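Local structure of taurocyamine kinase (4WOD) at residues N51-A54 with G58-L61. The protein reversibly transfers phosphate between ATP and the guanidino substrate taurocyamine, a magnesium-dependent phosphagen kinase reaction. The protein carries 4 engineered substitutions. Residues are numbered along the deposited sequence; the frame is centred on the assembly and turned at random.
Sequences NTNA and GALL. With ARG (arginine), chain B.
Asn53, on helix 46-55, reaches across to Leu61 in the loop that follows and is a worked case of a buried amide holding a ligand-binding loop on the side away from the ligand. From CB the side chain leaves with CG beside the backbone N (chi1 -64°) and anti to the carbonyl carbon, which carries the amide toward the loop. CG passes 3.7 Å from Leu61 O. At the tip the two branches part: OD1 is hydrogen-bonded to Thr23 OG1, while ND2 donates to Leu61 O at 3.0 Å. That acceptor lies close to the amide plane of Asn53. The bond is fairly straight at the hydrogen (156°), but ND2 stands 66° out of the Leu61 carbonyl plane, off the lone pairs. ND2 also donates to a water, at 2.9 Å, that lies 2.6 Å from Ala59 O and can pass a proton to it. The methyl of Ala59 points back at the helix, its CB 3.8 Å from Asn53 ND2.

The other side of the loop faces the bound arginine. Leu60 N donates to the ligand's O at 2.8 Å and Leu61 N to its OXT at 3.0 Å, a two-pronged backbone grip on the carboxylate, while Leu61 CD1 lies against the ligand's N and CA. Asn53 is thus a second-shell residue: by engaging the carbonyls, one directly and the other probably through the water, it probably steadies the backbone around the two N-H groups that grip the carboxylate.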
loop_
_atom_site.group_PDB
_atom_site.type_symbol
_atom_site.label_atom_id
_atom_site.label_comp_id
_atom_site.label_asym_id
_atom_site.label_seq_id
_atom_site.Cartn_x
_atom_site.Cartn_y
_atom_site.Cartn_z
ATOM N N ASN A 51 -7.861 14.399 -24.744
ATOM C CA ASN A 51 -9.214 13.983 -25.069
ATOM C C ASN A 51 -9.641 12.709 -24.342
ATOM O O ASN A 51 -10.717 12.657 -23.756
ATOM C CB ASN A 51 -9.340 13.783 -26.574
ATOM C CG ASN A 51 -10.774 13.592 -27.007
ATOM O OD1 ASN A 51 -11.572 14.527 -26.965
ATOM N ND2 ASN A 51 -11.111 12.387 -27.416
ATOM N N THR A 52 -8.784 11.692 -24.351
ATOM C CA THR A 52 -9.159 10.415 -23.740
ATOM C C THR A 52 -9.394 10.563 -22.223
ATOM O O THR A 52 -10.183 9.815 -21.632
ATOM C CB THR A 52 -8.088 9.318 -24.013
ATOM O OG1 THR A 52 -8.667 8.012 -23.864
ATOM C CG2 THR A 52 -6.890 9.474 -23.063
ATOM N N ASN A 53 -8.751 11.541 -21.593
ATOM C CA ASN A 53 -8.952 11.736 -20.155
ATOM C C ASN A 53 -10.353 12.233 -19.839
ATOM O O ASN A 53 -10.897 11.940 -18.775
ATOM C CB ASN A 53 -7.931 12.703 -19.583
ATOM C CG ASN A 53 -6.523 12.180 -19.685
ATOM O OD1 ASN A 53 -5.683 12.764 -20.377
ATOM N ND2 ASN A 53 -6.245 11.079 -18.986
ATOM N N ALA A 54 -10.920 13.000 -20.754
ATOM C CA ALA A 54 -12.267 13.540 -20.568
ATOM C C ALA A 54 -13.326 12.448 -20.518
ATOM O O ALA A 54 -14.395 12.645 -19.946
ATOM C CB ALA A 54 -12.599 14.530 -21.680
ATOM N N GLY A 58 -10.609 6.795 -15.351
ATOM C CA GLY A 58 -9.655 5.890 -14.732
ATOM C C GLY A 58 -8.247 6.069 -15.273
ATOM O O GLY A 58 -7.277 5.635 -14.658
ATOM N N ALA A 59 -8.133 6.709 -16.431
ATOM C CA ALA A 59 -6.830 6.914 -17.064
ATOM C C ALA A 59 -5.996 7.933 -16.289
ATOM O O ALA A 59 -6.453 9.031 -15.993
ATOM C CB ALA A 59 -7.012 7.354 -18.506
ATOM N N LEU A 60 -4.760 7.563 -15.983
ATOM C CA LEU A 60 -3.848 8.402 -15.216
ATOM C C LEU A 60 -3.130 9.485 -16.042
ATOM O O LEU A 60 -2.842 10.580 -15.550
ATOM C CB LEU A 60 -2.804 7.507 -14.554
ATOM C CG LEU A 60 -1.926 8.174 -13.505
ATOM C CD1 LEU A 60 -2.810 8.676 -12.384
ATOM C CD2 LEU A 60 -0.897 7.171 -12.982
ATOM N N LEU A 61 -2.835 9.155 -17.292
ATOM C CA LEU A 61 -1.960 9.959 -18.148
ATOM C C LEU A 61 -2.649 10.482 -19.410
ATOM O O LEU A 61 -3.619 9.901 -19.871
ATOM C CB LEU A 61 -0.741 9.127 -18.554
ATOM C CG LEU A 61 0.191 8.748 -17.403
ATOM C CD1 LEU A 61 1.331 7.879 -17.896
ATOM C CD2 LEU A 61 0.726 9.987 -16.714
HETATM N N ARG B . -0.541 4.913 -16.714
HETATM C CA ARG B . -1.351 5.008 -17.898
HETATM C C ARG B . -2.735 5.614 -17.756
HETATM O O ARG B . -3.507 5.218 -16.849
HETATM C CB ARG B . -1.412 3.701 -18.599
HETATM C CG ARG B . -0.216 3.464 -19.457
HETATM C CD ARG B . -0.698 3.494 -20.861
HETATM N NE ARG B . 0.390 3.259 -21.761
HETATM C CZ ARG B . 0.336 2.397 -22.737
HETATM N NH1 ARG B . 1.358 2.234 -23.523
HETATM N NH2 ARG B . -0.743 1.682 -22.900
HETATM O OXT ARG B . -2.894 6.497 -18.612
HETATM O O HOH W 1 -8.296 10.612 -16.954
#